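Long-range contacts in glycoprotein (Chandipura virus, PDB 5MDM), which probably attaches the virus to host receptors and, triggered by endosomal acidity, drives fusion of the viral and endosomal membranes: residues A[15-20]-A[326-331]; A[22-27]-A[289-294]. All coordinates share one frame; numbering follows the deposited sequence.

Contact 1: A[15-20]-A[326-331]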
loop_
_atom_site.group_PDB
_atom_site.type_symbol
_atom_site.label_atom_id
_atom_site.label_comp_id
_atom_site.label_asym_id
_atom_site.label_seq_id
_atom_site.Cartn_x
_atom_site.Cartn_y
_atom_site.Cartn_z
ATOM N N LYS A 15 24.066 12.467 -35.589
ATOM C CA LYS A 15 25.011 11.751 -36.436
ATOM C C LYS A 15 24.608 10.283 -36.444
ATOM O O LYS A 15 24.084 9.779 -35.450
ATOM C CB LYS A 15 26.438 11.901 -35.902
ATOM C CG LYS A 15 26.973 13.327 -35.909
ATOM C CD LYS A 15 27.936 13.563 -34.751
ATOM C CE LYS A 15 29.064 12.539 -34.739
ATOM N NZ LYS A 15 29.943 12.699 -33.547
ATOM N N PRO A 16 24.834 9.592 -37.569
ATOM C CA PRO A 16 24.460 8.177 -37.673
ATOM C C PRO A 16 25.271 7.285 -36.735
ATOM O O PRO A 16 26.489 7.438 -36.631
ATOM C CB PRO A 16 24.781 7.838 -39.131
ATOM C CG PRO A 16 24.764 9.148 -39.837
ATOM C CD PRO A 16 25.307 10.130 -38.852
ATOM N N VAL A 17 24.588 6.369 -36.055
ATOM C CA VAL A 17 25.250 5.397 -35.194
ATOM C C VAL A 17 26.026 4.401 -36.045
ATOM O O VAL A 17 25.473 3.803 -36.968
ATOM C CB VAL A 17 24.234 4.629 -34.326
ATOM C CG1 VAL A 17 24.928 3.529 -33.545
ATOM C CG2 VAL A 17 23.514 5.582 -33.386
ATOM N N THR A 18 27.308 4.230 -35.741
ATOM C CA THR A 18 28.155 3.323 -36.511
ATOM C C THR A 18 28.834 2.262 -35.645
ATOM O O THR A 18 28.717 1.066 -35.916
ATOM C CB THR A 18 29.231 4.088 -37.318
ATOM O OG1 THR A 18 30.020 4.894 -36.433
ATOM C CG2 THR A 18 28.578 4.978 -38.366
ATOM N N LYS A 19 29.536 2.704 -34.605
ATOM C CA LYS A 19 30.331 1.804 -33.770
ATOM C C LYS A 19 29.460 0.900 -32.893
ATOM O O LYS A 19 29.942 -0.102 -32.359
ATOM C CB LYS A 19 31.336 2.599 -32.922
ATOM C CG LYS A 19 32.468 1.771 -32.315
ATOM C CD LYS A 19 33.546 2.666 -31.706
ATOM C CE LYS A 19 34.604 1.861 -30.958
ATOM N NZ LYS A 19 34.092 1.288 -29.677
ATOM N N ASN A 20 28.186 1.261 -32.749
ATOM C CA ASN A 20 27.209 0.423 -32.049
ATOM C C ASN A 20 27.508 0.160 -30.572
ATOM O O ASN A 20 26.992 -0.799 -30.002
ATOM C CB ASN A 20 27.030 -0.914 -32.778
ATOM C CG ASN A 20 25.736 -0.989 -33.553
ATOM O OD1 ASN A 20 24.942 -1.908 -33.365
ATOM N ND2 ASN A 20 25.513 -0.018 -34.431
ATOM N N LEU A 326 19.396 4.687 -37.659
ATOM C CA LEU A 326 19.644 4.920 -36.241
ATOM C C LEU A 326 20.670 6.028 -36.059
ATOM O O LEU A 326 21.812 5.917 -36.511
ATOM C CB LEU A 326 20.139 3.649 -35.555
ATOM C CG LEU A 326 20.305 3.737 -34.035
ATOM C CD1 LEU A 326 18.949 3.752 -33.338
ATOM C CD2 LEU A 326 21.172 2.602 -33.509
ATOM N N SER A 327 20.255 7.097 -35.390
ATOM C CA SER A 327 21.131 8.231 -35.154
ATOM C C SER A 327 21.228 8.541 -33.666
ATOM O O SER A 327 20.266 8.366 -32.915
ATOM C CB SER A 327 20.629 9.457 -35.914
ATOM O OG SER A 327 20.485 9.169 -37.293
ATOM N N PHE A 328 22.401 8.998 -33.248
ATOM C CA PHE A 328 22.605 9.415 -31.873
ATOM C C PHE A 328 22.922 10.904 -31.834
ATOM O O PHE A 328 23.178 11.522 -32.867
ATOM C CB PHE A 328 23.749 8.625 -31.245
ATOM C CG PHE A 328 25.108 9.121 -31.637
ATOM C CD1 PHE A 328 25.890 9.825 -30.734
ATOM C CD2 PHE A 328 25.600 8.896 -32.910
ATOM C CE1 PHE A 328 27.139 10.288 -31.092
ATOM C CE2 PHE A 328 26.846 9.356 -33.274
ATOM C CZ PHE A 328 27.618 10.055 -32.363
ATOM N N ALA A 329 22.902 11.481 -30.639
ATOM C CA ALA A 329 23.325 12.863 -30.463
ATOM C C ALA A 329 23.793 13.098 -29.034
ATOM O O ALA A 329 23.151 12.651 -28.085
ATOM C CB ALA A 329 22.200 13.815 -30.815
ATOM N N HIS A 330 24.921 13.786 -28.882
ATOM C CA HIS A 330 25.369 14.210 -27.563
ATOM C C HIS A 330 24.371 15.212 -27.004
ATOM O O HIS A 330 23.804 16.011 -27.747
ATOM C CB HIS A 330 26.764 14.836 -27.625
ATOM C CG HIS A 330 27.878 13.839 -27.570
ATOM N ND1 HIS A 330 28.343 13.178 -28.686
ATOM C CD2 HIS A 330 28.614 13.385 -26.529
ATOM C CE1 HIS A 330 29.321 12.362 -28.336
ATOM N NE2 HIS A 330 29.506 12.468 -27.032
ATOM N N THR A 331 24.146 15.157 -25.698
ATOM C CA THR A 331 23.245 16.101 -25.052
ATOM C C THR A 331 23.428 16.045 -23.548
ATOM O O THR A 331 24.124 15.176 -23.035
ATOM C CB THR A 331 21.772 15.796 -25.375
ATOM O OG1 THR A 331 20.947 16.860 -24.888
ATOM C CG2 THR A 331 21.341 14.490 -24.730
#

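Contact 2: A[22-27]-A[289-294]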
loop_
_atom_site.group_PDB
_atom_site.type_symbol
_atom_site.label_atom_id
_atom_site.label_comp_id
_atom_site.label_asym_id
_atom_site.label_seq_id
_atom_site.Cartn_x
_atom_site.Cartn_y
_atom_site.Cartn_z
ATOM N N ARG A 22 27.316 0.313 -26.619
ATOM C CA ARG A 22 26.148 0.379 -25.755
ATOM C C ARG A 22 26.466 1.108 -24.458
ATOM O O ARG A 22 27.428 0.776 -23.765
ATOM C CB ARG A 22 25.641 -1.035 -25.459
ATOM C CG ARG A 22 25.297 -1.822 -26.711
ATOM C CD ARG A 22 25.747 -3.260 -26.627
ATOM N NE ARG A 22 24.648 -4.177 -26.349
ATOM C CZ ARG A 22 24.184 -5.067 -27.222
ATOM N NH1 ARG A 22 24.721 -5.156 -28.430
ATOM N NH2 ARG A 22 23.186 -5.869 -26.887
ATOM N N TYR A 23 25.658 2.111 -24.141
ATOM C CA TYR A 23 25.775 2.809 -22.867
ATOM C C TYR A 23 24.554 2.498 -22.009
ATOM O O TYR A 23 23.668 3.334 -21.850
ATOM C CB TYR A 23 25.906 4.316 -23.084
ATOM C CG TYR A 23 27.188 4.728 -23.771
ATOM C CD1 TYR A 23 28.330 5.013 -23.035
ATOM C CD2 TYR A 23 27.257 4.833 -25.158
ATOM C CE1 TYR A 23 29.508 5.392 -23.657
ATOM C CE2 TYR A 23 28.434 5.210 -25.791
ATOM C CZ TYR A 23 29.554 5.489 -25.034
ATOM O OH TYR A 23 30.729 5.861 -25.651
ATOM N N CYS A 24 24.512 1.286 -21.463
ATOM C CA CYS A 24 23.358 0.827 -20.700
ATOM C C CYS A 24 23.640 0.727 -19.208
ATOM O O CYS A 24 24.602 0.083 -18.788
ATOM C CB CYS A 24 22.885 -0.531 -21.217
ATOM S SG CYS A 24 22.110 -0.462 -22.818
ATOM N N PRO A 25 22.792 1.365 -18.398
ATOM C CA PRO A 25 21.706 2.214 -18.880
ATOM C C PRO A 25 22.247 3.616 -19.094
ATOM O O PRO A 25 23.313 3.927 -18.567
ATOM C CB PRO A 25 20.732 2.205 -17.711
ATOM C CG PRO A 25 21.621 2.097 -16.518
ATOM C CD PRO A 25 22.797 1.252 -16.930
ATOM N N MET A 26 21.544 4.447 -19.854
ATOM C CA MET A 26 22.055 5.780 -20.148
ATOM C C MET A 26 22.071 6.647 -18.897
ATOM O O MET A 26 21.095 6.707 -18.144
ATOM C CB MET A 26 21.256 6.452 -21.268
ATOM C CG MET A 26 21.847 7.776 -21.738
ATOM S SD MET A 26 23.509 7.616 -22.412
ATOM C CE MET A 26 23.182 6.616 -23.864
ATOM N N GLY A 27 23.197 7.309 -18.674
ATOM C CA GLY A 27 23.361 8.160 -17.516
ATOM C C GLY A 27 24.588 9.028 -17.678
ATOM O O GLY A 27 25.359 8.853 -18.622
ATOM N N ASN A 289 18.474 -5.315 -24.744
ATOM C CA ASN A 289 17.603 -6.023 -25.671
ATOM C C ASN A 289 17.363 -5.188 -26.931
ATOM O O ASN A 289 17.376 -5.715 -28.049
ATOM C CB ASN A 289 16.284 -6.405 -24.989
ATOM C CG ASN A 289 15.427 -7.332 -25.840
ATOM O OD1 ASN A 289 14.449 -6.905 -26.455
ATOM N ND2 ASN A 289 15.794 -8.606 -25.882
ATOM N N THR A 290 17.157 -3.886 -26.747
ATOM C CA THR A 290 17.056 -2.972 -27.877
ATOM C C THR A 290 18.327 -3.005 -28.730
ATOM O O THR A 290 18.259 -3.100 -29.960
ATOM C CB THR A 290 16.773 -1.528 -27.417
ATOM O OG1 THR A 290 15.417 -1.438 -26.974
ATOM C CG2 THR A 290 16.994 -0.529 -28.561
ATOM N N TRP A 291 19.487 -2.938 -28.082
ATOM C CA TRP A 291 20.742 -3.001 -28.829
ATOM C C TRP A 291 20.940 -4.356 -29.509
ATOM O O TRP A 291 21.649 -4.464 -30.508
ATOM C CB TRP A 291 21.934 -2.678 -27.938
ATOM C CG TRP A 291 22.255 -1.226 -27.856
ATOM C CD1 TRP A 291 22.204 -0.442 -26.748
ATOM C CD2 TRP A 291 22.691 -0.382 -28.924
ATOM N NE1 TRP A 291 22.583 0.839 -27.053
ATOM C CE2 TRP A 291 22.885 0.904 -28.386
ATOM C CE3 TRP A 291 22.934 -0.586 -30.283
ATOM C CZ2 TRP A 291 23.310 1.981 -29.158
ATOM C CZ3 TRP A 291 23.356 0.484 -31.049
ATOM C CH2 TRP A 291 23.540 1.752 -30.484
ATOM N N ASP A 292 20.314 -5.390 -28.961
ATOM C CA ASP A 292 20.310 -6.694 -29.602
ATOM C C ASP A 292 19.457 -6.650 -30.858
ATOM O O ASP A 292 19.789 -7.290 -31.853
ATOM C CB ASP A 292 19.787 -7.769 -28.655
ATOM C CG ASP A 292 20.829 -8.212 -27.654
ATOM O OD1 ASP A 292 22.021 -7.898 -27.865
ATOM O OD2 ASP A 292 20.457 -8.884 -26.666
ATOM N N LYS A 293 18.355 -5.904 -30.808
ATOM C CA LYS A 293 17.526 -5.719 -31.995
ATOM C C LYS A 293 18.320 -4.977 -33.056
ATOM O O LYS A 293 18.276 -5.332 -34.235
ATOM C CB LYS A 293 16.226 -4.975 -31.675
ATOM C CG LYS A 293 15.221 -5.799 -30.885
ATOM C CD LYS A 293 13.901 -5.070 -30.706
ATOM C CE LYS A 293 12.978 -5.835 -29.763
ATOM N NZ LYS A 293 11.715 -5.094 -29.473
ATOM N N VAL A 294 19.061 -3.956 -32.631
ATOM C CA VAL A 294 19.923 -3.212 -33.544
ATOM C C VAL A 294 20.970 -4.127 -34.182
ATOM O O VAL A 294 21.182 -4.092 -35.395
ATOM C CB VAL A 294 20.621 -2.034 -32.834
ATOM C CG1 VAL A 294 21.735 -1.465 -33.697
ATOM C CG2 VAL A 294 19.610 -0.959 -32.494
#

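Contact 1: A[15-20]-A[326-331]
Leu326 begins the pairing with its carbonyl oxygen, which accepts a hydrogen bond from Val17 N at 2.8 Å. Its side chain reaches the same residue: Leu326 CG lies 3.8 Å from Val17 CG2, and Val17 CB also packs on CD2 of the leucine. Ser327 forms a non-hydrogen-bonded antiparallel pair with Pro16, their CA atoms 4.2 Å apart and their side chains diverging. Phe328 and Lys15 make the adjoining hydrogen-bonded pair, in which Lys15 N donates to Phe328 O at 3.0 Å and Phe328 N donates to Lys15 O at 2.9 Å. With CG of Phe328 placed between its backbone N and carbonyl carbon (chi1 79°), the ring leans back over the short strand. Its CE2 meets Lys15 CB at 3.7 Å, CZ meets the lysine CE at 3.7 Å, and the carbonyl oxygen of Pro16 lies at the ring edge. The lysine, bent at chi2 and chi3, passes obliquely by the ring with its aliphatic carbons. The two-residue strand 15-16 is an antiparallel addition to strand 325-338, which is hydrogen-bonded through its backbone at Ser327, Ala329 and Thr331 to strand 316-322; Tyr319 of that strand touches the side chains of Val17 and Phe328, while helix 270-295 packs on Val17.

Contact 2: A[22-27]-A[289-294]
A disulfide-linked loop docks on a long helix here: Arg22 and Cys24, from the loop between strands 15-16 and 36-49, pack on Trp291 near the C-terminal end of helix 270-295. One turn earlier in that helix lies Cys287, the disulfide partner of Cys24, so the covalent link and the packing join the same two elements. This end of the helix belongs to a region assigned, by similarity, to trimerization, although no other chain touches either segment in this assembly.

Trp291 projects from the helix toward the loop and is the hub of the contact. Arg22 covers one face of its indole in a CH-pi contact, with Arg22 CG 3.5 Å from the centroid of the five-membered ring of Trp291. The two side chains run past one another in opposite directions. Bends in the arginine chain at chi2 (139°) and chi3 (103°) bring the guanidinium beyond the indole, within reach of Asp292, and Trp291 CB sits over the centre of one guanidinium face, 3.4 Å from Arg22 CZ. Cys24 approaches differently, its SG lying at the indole edge 3.9 Å from Trp291 CD1, a sulfur-aromatic contact.

The arginine has further polar partners on the helix: its NE bonds to Gln288 OE1, and NH1 makes a long, weak ion pair with Glu295. A salt bridge to Asp292 adds a third, the carboxylate plane being turned 61° from the guanidinium. In it Arg22 NH2, with the acceptor close to the guanidinium plane, meets Asp292 OD1 from above the carboxylate plane.

Two ways of fastening an early chain segment to a distant one stand about 12 Å apart, centre to centre. Contact 1 is a surface contact held by backbone hydrogen bonds from strand 15-16 and the residue after it to strand 325-338, with apolar side chains filling in beside them. Contact 2 is partly buried and joins a loop to a helix, relying on side chains: an indole, a salt bridge and a neighbouring disulfide. Trp291 connects them, since the six-membered part of its indole reaches Val17 and Leu326 (Trp291 CH2 to Val17 CG1 3.8 Å). Tyr319 of strand 316-322 also touches Tyr23 and Met26 of contact 2.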